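Local structure of glutamate receptor IIB,Glutamate receptor IIB (Drosophila melanogaster, 4WXJ) at residues Pro174-Asp186 and Tyr195-Tyr207. The protein probably serves, through the ligand-binding domain seen here with glutamate bound, as a subunit of a glutamate-gated postsynaptic cation channel at the fly neuromuscular junction. Residues are numbered along the deposited sequence; the frame is centred on the assembly and turned at random.
With GLU (glutamic acid), chain C.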
ATOM      1  N   PRO A 174      11.520 -19.929   7.890  1.00 23.30           N
ATOM      2  CA  PRO A 174      10.081 -19.881   8.175  1.00 32.74           C
ATOM      3  C   PRO A 174       9.306 -19.080   7.133  1.00 29.03           C
ATOM      4  O   PRO A 174       9.880 -18.686   6.117  1.00 30.18           O
ATOM      5  CB  PRO A 174      10.025 -19.198   9.544  1.00 35.30           C
ATOM      6  CG  PRO A 174      11.202 -18.291   9.541  1.00 37.16           C
ATOM      7  CD  PRO A 174      12.276 -19.017   8.768  1.00 28.25           C
ATOM      8  N   ASP A 175       8.020 -18.856   7.390  1.00 20.91           N
ATOM      9  CA  ASP A 175       7.158 -18.107   6.481  1.00 31.66           C
ATOM     10  C   ASP A 175       7.809 -16.791   6.069  1.00 25.19           C
ATOM     11  O   ASP A 175       8.196 -15.987   6.916  1.00 22.81           O
ATOM     12  CB  ASP A 175       5.801 -17.843   7.138  1.00 32.27           C
ATOM     13  CG  ASP A 175       4.875 -17.024   6.263  1.00 39.79           C
ATOM     14  OD1 ASP A 175       5.006 -17.089   5.023  1.00 35.90           O
ATOM     15  OD2 ASP A 175       4.010 -16.315   6.818  1.00 53.12           O
ATOM     16  N   ALA A 176       7.937 -16.585   4.762  1.00 25.15           N
ATOM     17  CA  ALA A 176       8.618 -15.408   4.238  1.00 30.05           C
ATOM     18  C   ALA A 176       7.700 -14.190   4.212  1.00 26.65           C
ATOM     19  O   ALA A 176       8.170 -13.059   4.103  1.00 20.28           O
ATOM     20  CB  ALA A 176       9.156 -15.691   2.842  1.00 33.76           C
ATOM     21  N   PHE A 177       6.395 -14.421   4.325  1.00 19.78           N
ATOM     22  CA  PHE A 177       5.418 -13.344   4.207  1.00 25.36           C
ATOM     23  C   PHE A 177       5.108 -12.680   5.550  1.00 25.75           C
ATOM     24  O   PHE A 177       5.310 -13.274   6.609  1.00 28.76           O
ATOM     25  CB  PHE A 177       4.134 -13.879   3.576  1.00 21.08           C
ATOM     26  CG  PHE A 177       4.339 -14.468   2.210  1.00 26.62           C
ATOM     27  CD1 PHE A 177       4.268 -13.672   1.080  1.00 28.19           C
ATOM     28  CD2 PHE A 177       4.616 -15.816   2.057  1.00 25.20           C
ATOM     29  CE1 PHE A 177       4.461 -14.209  -0.178  1.00 27.96           C
ATOM     30  CE2 PHE A 177       4.810 -16.359   0.803  1.00 21.15           C
ATOM     31  CZ  PHE A 177       4.732 -15.555  -0.317  1.00 29.58           C
ATOM     32  N   THR A 178       4.618 -11.443   5.484  1.00 28.07           N
ATOM     33  CA  THR A 178       4.308 -10.648   6.672  1.00 23.66           C
ATOM     34  C   THR A 178       2.895 -10.077   6.579  1.00 30.62           C
ATOM     35  O   THR A 178       2.273 -10.118   5.518  1.00 24.81           O
ATOM     36  CB  THR A 178       5.304  -9.491   6.849  1.00 26.47           C
ATOM     37  OG1 THR A 178       5.142  -8.553   5.779  1.00 30.08           O
ATOM     38  CG2 THR A 178       6.736 -10.008   6.857  1.00 32.83           C
ATOM     39  N   LYS A 179       2.397  -9.533   7.686  1.00 25.29           N
ATOM     40  CA  LYS A 179       1.025  -9.033   7.734  1.00 32.04           C
ATOM     41  C   LYS A 179       0.918  -7.591   7.236  1.00 16.81           C
ATOM     42  O   LYS A 179      -0.152  -7.161   6.805  1.00 26.25           O
ATOM     43  CB  LYS A 179       0.465  -9.137   9.157  1.00 31.49           C
ATOM     44  CG  LYS A 179       0.918  -8.042  10.109  1.00 39.42           C
ATOM     45  CD  LYS A 179       0.448  -8.311  11.533  1.00 36.76           C
ATOM     46  CE  LYS A 179      -1.061  -8.152  11.658  1.00 42.78           C
ATOM     47  NZ  LYS A 179      -1.533  -8.317  13.061  1.00 50.52           N
ATOM     48  N   ASN A 180       2.016  -6.844   7.300  1.00 17.12           N
ATOM     49  CA  ASN A 180       2.012  -5.449   6.861  1.00 24.91           C
ATOM     50  C   ASN A 180       3.421  -4.896   6.661  1.00 20.86           C
ATOM     51  O   ASN A 180       4.407  -5.597   6.887  1.00 21.14           O
ATOM     52  CB  ASN A 180       1.245  -4.584   7.868  1.00 26.42           C
ATOM     53  CG  ASN A 180       1.768  -4.727   9.291  1.00 31.45           C
ATOM     54  OD1 ASN A 180       2.964  -4.912   9.517  1.00 28.85           O
ATOM     55  ND2 ASN A 180       0.864  -4.642  10.260  1.00 21.18           N
ATOM     56  N   ASN A 181       3.507  -3.637   6.231  1.00 20.92           N
ATOM     57  CA  ASN A 181       4.796  -2.982   6.018  1.00 25.22           C
ATOM     58  C   ASN A 181       5.620  -2.901   7.299  1.00 31.17           C
ATOM     59  O   ASN A 181       6.838  -3.075   7.271  1.00 26.66           O
ATOM     60  CB  ASN A 181       4.597  -1.571   5.457  1.00 17.54           C
ATOM     61  CG  ASN A 181       4.180  -1.572   4.000  1.00 26.91           C
ATOM     62  OD1 ASN A 181       3.174  -0.968   3.631  1.00 31.08           O
ATOM     63  ND2 ASN A 181       4.957  -2.246   3.162  1.00 20.51           N
ATOM     64  N   GLU A 182       4.950  -2.629   8.417  1.00 33.10           N
ATOM     65  CA  GLU A 182       5.631  -2.479   9.702  1.00 26.92           C
ATOM     66  C   GLU A 182       6.389  -3.749  10.078  1.00 23.97           C
ATOM     67  O   GLU A 182       7.563  -3.690  10.438  1.00 22.45           O
ATOM     68  CB  GLU A 182       4.636  -2.124  10.812  1.00 23.78           C
ATOM     69  CG  GLU A 182       4.075  -0.711  10.730  1.00 33.11           C
ATOM     70  CD  GLU A 182       3.011  -0.542   9.656  1.00 48.13           C
ATOM     71  OE1 GLU A 182       2.597  -1.550   9.045  1.00 42.56           O
ATOM     72  OE2 GLU A 182       2.586   0.610   9.426  1.00 59.16           O
ATOM     73  N   GLU A 183       5.716  -4.893   9.992  1.00 26.38           N
ATOM     74  CA  GLU A 183       6.341  -6.170  10.321  1.00 27.95           C
ATOM     75  C   GLU A 183       7.475  -6.479   9.349  1.00 21.36           C
ATOM     76  O   GLU A 183       8.498  -7.043   9.734  1.00 25.54           O
ATOM     77  CB  GLU A 183       5.310  -7.304  10.301  1.00 29.66           C
ATOM     78  CG  GLU A 183       5.868  -8.651  10.758  1.00 38.90           C
ATOM     79  CD  GLU A 183       4.920  -9.808  10.493  1.00 49.32           C
ATOM     80  OE1 GLU A 183       3.703  -9.568  10.344  1.00 39.38           O
ATOM     81  OE2 GLU A 183       5.395 -10.963  10.428  1.00 57.59           O
ATOM     82  N   GLY A 184       7.285  -6.114   8.085  1.00 23.69           N
ATOM     83  CA  GLY A 184       8.307  -6.321   7.077  1.00 22.89           C
ATOM     84  C   GLY A 184       9.581  -5.567   7.410  1.00 13.80           C
ATOM     85  O   GLY A 184      10.669  -6.140   7.418  1.00 22.22           O
ATOM     86  N   VAL A 185       9.440  -4.274   7.685  1.00 15.57           N
ATOM     87  CA  VAL A 185      10.573  -3.433   8.056  1.00 18.30           C
ATOM     88  C   VAL A 185      11.211  -3.904   9.363  1.00 25.36           C
ATOM     89  O   VAL A 185      12.437  -3.945   9.481  1.00 23.73           O
ATOM     90  CB  VAL A 185      10.143  -1.957   8.197  1.00 18.98           C
ATOM     91  CG1 VAL A 185      11.299  -1.092   8.705  1.00 28.89           C
ATOM     92  CG2 VAL A 185       9.638  -1.427   6.865  1.00 23.14           C
ATOM     93  N   ASP A 186      10.378  -4.247  10.342  1.00 28.57           N
ATOM     94  CA  ASP A 186      10.874  -4.761  11.616  1.00 28.64           C
ATOM     95  C   ASP A 186      11.693  -6.030  11.407  1.00 25.06           C
ATOM     96  O   ASP A 186      12.695  -6.249  12.083  1.00 24.75           O
ATOM     97  CB  ASP A 186       9.718  -5.051  12.580  1.00 32.44           C
ATOM     98  CG  ASP A 186       8.983  -3.795  13.016  1.00 35.88           C
ATOM     99  OD1 ASP A 186       9.476  -2.678  12.743  1.00 37.14           O
ATOM    100  OD2 ASP A 186       7.908  -3.930  13.638  1.00 41.68           O
ATOM    101  N   TYR A 195      17.414 -11.173   5.810  1.00 32.74           N
ATOM    102  CA  TYR A 195      16.071 -11.032   5.256  1.00 22.62           C
ATOM    103  C   TYR A 195      15.904  -9.692   4.547  1.00 23.07           C
ATOM    104  O   TYR A 195      16.193  -8.638   5.113  1.00 23.20           O
ATOM    105  CB  TYR A 195      15.018 -11.174   6.356  1.00 26.44           C
ATOM    106  CG  TYR A 195      13.594 -11.093   5.849  1.00 24.99           C
ATOM    107  CD1 TYR A 195      12.975 -12.198   5.276  1.00 26.64           C
ATOM    108  CD2 TYR A 195      12.868  -9.913   5.942  1.00 24.30           C
ATOM    109  CE1 TYR A 195      11.674 -12.129   4.812  1.00 24.07           C
ATOM    110  CE2 TYR A 195      11.567  -9.835   5.483  1.00 25.13           C
ATOM    111  CZ  TYR A 195      10.975 -10.944   4.918  1.00 30.62           C
ATOM    112  OH  TYR A 195       9.682 -10.869   4.459  1.00 26.87           O
ATOM    113  N   ALA A 196      15.439  -9.750   3.301  1.00 19.92           N
ATOM    114  CA  ALA A 196      15.148  -8.558   2.516  1.00 12.02           C
ATOM    115  C   ALA A 196      13.648  -8.480   2.261  1.00 30.76           C
ATOM    116  O   ALA A 196      12.981  -9.503   2.117  1.00 20.63           O
ATOM    117  CB  ALA A 196      15.918  -8.579   1.216  1.00 14.14           C
ATOM    118  N   PHE A 197      13.119  -7.264   2.207  1.00 23.70           N
ATOM    119  CA  PHE A 197      11.681  -7.059   2.103  1.00 19.58           C
ATOM    120  C   PHE A 197      11.327  -6.405   0.774  1.00 18.28           C
ATOM    121  O   PHE A 197      11.786  -5.305   0.467  1.00 18.22           O
ATOM    122  CB  PHE A 197      11.186  -6.206   3.276  1.00 19.99           C
ATOM    123  CG  PHE A 197       9.689  -6.130   3.391  1.00 24.94           C
ATOM    124  CD1 PHE A 197       8.923  -7.282   3.439  1.00 33.35           C
ATOM    125  CD2 PHE A 197       9.050  -4.903   3.480  1.00 27.11           C
ATOM    126  CE1 PHE A 197       7.547  -7.214   3.553  1.00 31.84           C
ATOM    127  CE2 PHE A 197       7.675  -4.829   3.597  1.00 23.09           C
ATOM    128  CZ  PHE A 197       6.923  -5.985   3.632  1.00 27.79           C
ATOM    129  N   LEU A 198      10.524  -7.106  -0.020  1.00 16.38           N
ATOM    130  CA  LEU A 198      10.047  -6.583  -1.291  1.00 15.98           C
ATOM    131  C   LEU A 198       8.789  -5.760  -1.051  1.00 21.46           C
ATOM    132  O   LEU A 198       7.792  -6.264  -0.527  1.00 15.73           O
ATOM    133  CB  LEU A 198       9.782  -7.727  -2.267  1.00 19.16           C
ATOM    134  CG  LEU A 198      11.041  -8.381  -2.836  1.00 25.60           C
ATOM    135  CD1 LEU A 198      10.853  -9.881  -2.956  1.00 31.16           C
ATOM    136  CD2 LEU A 198      11.400  -7.774  -4.181  1.00 24.43           C
ATOM    137  N   MET A 199       8.842  -4.486  -1.425  1.00 20.84           N
ATOM    138  CA  MET A 199       7.777  -3.550  -1.091  1.00 11.66           C
ATOM    139  C   MET A 199       7.683  -2.428  -2.111  1.00 14.17           C
ATOM    140  O   MET A 199       8.530  -2.297  -2.993  1.00 13.68           O
ATOM    141  CB  MET A 199       8.010  -2.965   0.303  1.00 17.50           C
ATOM    142  CG  MET A 199       9.274  -2.129   0.415  1.00 23.10           C
ATOM    143  SD  MET A 199       9.722  -1.737   2.119  1.00 27.32           S
ATOM    144  CE  MET A 199       8.258  -0.868   2.678  1.00 24.79           C
ATOM    145  N   GLU A 200       6.644  -1.615  -1.973  1.00 10.16           N
ATOM    146  CA  GLU A 200       6.405  -0.513  -2.886  1.00 10.78           C
ATOM    147  C   GLU A 200       7.327   0.659  -2.566  1.00 15.06           C
ATOM    148  O   GLU A 200       7.630   0.924  -1.401  1.00 10.81           O
ATOM    149  CB  GLU A 200       4.935  -0.104  -2.820  1.00 10.91           C
ATOM    150  CG  GLU A 200       4.016  -1.181  -3.388  1.00 13.74           C
ATOM    151  CD  GLU A 200       2.546  -0.931  -3.112  1.00 24.60           C
ATOM    152  OE1 GLU A 200       2.231  -0.148  -2.195  1.00 16.99           O
ATOM    153  OE2 GLU A 200       1.704  -1.529  -3.815  1.00 24.07           O
ATOM    154  N   THR A 201       7.779   1.345  -3.612  1.00 15.38           N
ATOM    155  CA  THR A 201       8.815   2.367  -3.490  1.00 18.67           C
ATOM    156  C   THR A 201       8.398   3.527  -2.589  1.00 24.22           C
ATOM    157  O   THR A 201       9.233   4.128  -1.912  1.00 20.55           O
ATOM    158  CB  THR A 201       9.199   2.920  -4.870  1.00 15.04           C
ATOM    159  OG1 THR A 201       8.015   3.321  -5.572  1.00 14.24           O
ATOM    160  CG2 THR A 201       9.925   1.858  -5.676  1.00 21.94           C
ATOM    161  N   THR A 202       7.106   3.832  -2.584  1.00 15.16           N
ATOM    162  CA  THR A 202       6.565   4.862  -1.707  1.00 10.75           C
ATOM    163  C   THR A 202       6.846   4.530  -0.249  1.00 16.15           C
ATOM    164  O   THR A 202       7.464   5.312   0.479  1.00 13.19           O
ATOM    165  CB  THR A 202       5.049   5.018  -1.901  1.00 29.04           C
ATOM    166  OG1 THR A 202       4.428   3.724  -1.878  1.00 21.12           O
ATOM    167  CG2 THR A 202       4.755   5.690  -3.225  1.00 20.86           C
ATOM    168  N   ASN A 203       6.388   3.355   0.169  1.00 19.16           N
ATOM    169  CA  ASN A 203       6.553   2.914   1.546  1.00 23.46           C
ATOM    170  C   ASN A 203       8.018   2.688   1.885  1.00 13.86           C
ATOM    171  O   ASN A 203       8.446   2.937   3.011  1.00 17.31           O
ATOM    172  CB  ASN A 203       5.754   1.633   1.786  1.00 16.67           C
ATOM    173  CG  ASN A 203       4.273   1.817   1.535  1.00 30.02           C
ATOM    174  OD1 ASN A 203       3.718   2.882   1.806  1.00 26.71           O
ATOM    175  ND2 ASN A 203       3.624   0.784   1.009  1.00 25.64           N
ATOM    176  N   LEU A 204       8.783   2.214   0.907  1.00 14.36           N
ATOM    177  CA  LEU A 204      10.207   1.983   1.095  1.00 14.09           C
ATOM    178  C   LEU A 204      10.918   3.293   1.402  1.00 16.86           C
ATOM    179  O   LEU A 204      11.746   3.359   2.312  1.00 24.96           O
ATOM    180  CB  LEU A 204      10.819   1.328  -0.146  1.00 16.57           C
ATOM    181  CG  LEU A 204      12.229   0.753   0.036  1.00 19.37           C
ATOM    182  CD1 LEU A 204      12.433  -0.440  -0.881  1.00 30.48           C
ATOM    183  CD2 LEU A 204      13.298   1.801  -0.228  1.00 28.74           C
ATOM    184  N   GLN A 205      10.592   4.331   0.637  1.00 23.95           N
ATOM    185  CA  GLN A 205      11.182   5.649   0.840  1.00 33.15           C
ATOM    186  C   GLN A 205      10.879   6.157   2.242  1.00 25.80           C
ATOM    187  O   GLN A 205      11.757   6.685   2.923  1.00 28.10           O
ATOM    188  CB  GLN A 205      10.656   6.645  -0.196  1.00 33.38           C
ATOM    189  CG  GLN A 205      11.266   8.042  -0.076  1.00 46.27           C
ATOM    190  CD  GLN A 205      10.547   9.078  -0.921  1.00 57.39           C
ATOM    191  OE1 GLN A 205       9.477   8.819  -1.472  1.00 57.76           O
ATOM    192  NE2 GLN A 205      11.137  10.263  -1.025  1.00 62.48           N
ATOM    193  N   TYR A 206       9.629   5.996   2.663  1.00 20.16           N
ATOM    194  CA  TYR A 206       9.198   6.463   3.973  1.00 19.25           C
ATOM    195  C   TYR A 206      10.018   5.846   5.098  1.00 17.27           C
ATOM    196  O   TYR A 206      10.440   6.546   6.019  1.00 22.20           O
ATOM    197  CB  TYR A 206       7.720   6.151   4.197  1.00 18.70           C
ATOM    198  CG  TYR A 206       7.249   6.501   5.588  1.00 20.86           C
ATOM    199  CD1 TYR A 206       6.874   7.799   5.909  1.00 24.29           C
ATOM    200  CD2 TYR A 206       7.188   5.537   6.586  1.00 22.31           C
ATOM    201  CE1 TYR A 206       6.448   8.125   7.182  1.00 30.29           C
ATOM    202  CE2 TYR A 206       6.763   5.854   7.861  1.00 28.33           C
ATOM    203  CZ  TYR A 206       6.394   7.150   8.154  1.00 29.05           C
ATOM    204  OH  TYR A 206       5.970   7.471   9.420  1.00 25.60           O
ATOM    205  N   TYR A 207      10.243   4.538   5.019  1.00 15.04           N
ATOM    206  CA  TYR A 207      10.903   3.811   6.097  1.00 20.88           C
ATOM    207  C   TYR A 207      12.425   3.906   6.031  1.00 19.27           C
ATOM    208  O   TYR A 207      13.089   3.948   7.065  1.00 22.77           O
ATOM    209  CB  TYR A 207      10.473   2.341   6.086  1.00 20.75           C
ATOM    210  CG  TYR A 207       9.123   2.110   6.729  1.00 13.83           C
ATOM    211  CD1 TYR A 207       8.984   2.123   8.111  1.00 23.36           C
ATOM    212  CD2 TYR A 207       7.993   1.869   5.960  1.00 15.76           C
ATOM    213  CE1 TYR A 207       7.757   1.913   8.708  1.00 32.04           C
ATOM    214  CE2 TYR A 207       6.761   1.656   6.547  1.00 27.99           C
ATOM    215  CZ  TYR A 207       6.649   1.679   7.924  1.00 36.11           C
ATOM    216  OH  TYR A 207       5.426   1.468   8.518  1.00 39.47           O
TER
HETATM  217  N   GLU C 301      -0.348  -1.240  -1.568  1.00 15.97           N
HETATM  218  CA  GLU C 301      -0.349  -2.726  -1.478  1.00 13.27           C
HETATM  219  C   GLU C 301      -1.765  -3.266  -1.639  1.00 20.41           C
HETATM  220  O   GLU C 301      -2.684  -2.514  -1.966  1.00 17.46           O
HETATM  221  CB  GLU C 301       0.248  -3.176  -0.147  1.00 14.41           C
HETATM  222  CG  GLU C 301       1.756  -2.999  -0.042  1.00 19.12           C
HETATM  223  CD  GLU C 301       2.547  -4.113  -0.716  1.00 17.37           C
HETATM  224  OE1 GLU C 301       3.781  -3.966  -0.839  1.00 22.62           O
HETATM  225  OE2 GLU C 301       1.948  -5.136  -1.118  1.00 22.59           O
HETATM  226  OXT GLU C 301      -2.026  -4.457  -1.453  1.00 18.23           O
HETATM  227  O   HOH W   1       4.642  -1.817   0.412  1.00 11.56           O
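The F197 ring lies flat beneath G184, whose CA stands 3.6 Å from the ring centroid and 6° off its normal, a CH-pi contact pressing helix 181-186 against strand 195-200. The pair lies in the periplasmic-binding-protein-like clamshell fold of glutamate-receptor ligand-binding domains; helix and strand run nearly antiparallel, their axes 8.4 Å apart. Glycine permits the closeness, since a CB at 184 would run into F197 CZ. CG of F197 is anti to the backbone N (chi1 -170°), which carries the ring out to the helix; there T178 OG1 meets it obliquely, while N181 ND2 comes to its edge with the amide turned 83° to the ring. An alanine in place of F197 would remove the ring under G184 and is likely to open a gap between helix and strand that the glycine cannot fill. Beyond the ring, V185 CG2 sits over one face of Y207, 3.8 Å from its centroid, and Y206 CD2 covers the opposite face. At the start of the strand, Y195 OH donates to A176 O, 2.7 Å away, pinning the loop before the helix.

N180, the N-cap, fixes the start of the helix: its OD1 accepts from E183 N, and its carbonyl O takes bonds from both T178 OG1 and G184 N. At the pocket end, E200 OE1 accepts from the ligand amino N at 2.9 Å, and T98 and Y226 hold the carboxylate in place. N203 is braced by Y21 and D96. One water accepts from N181 ND2, N203 ND2 and E200 N, and its O donates to the ligand side-chain OE1 at 2.6 Å.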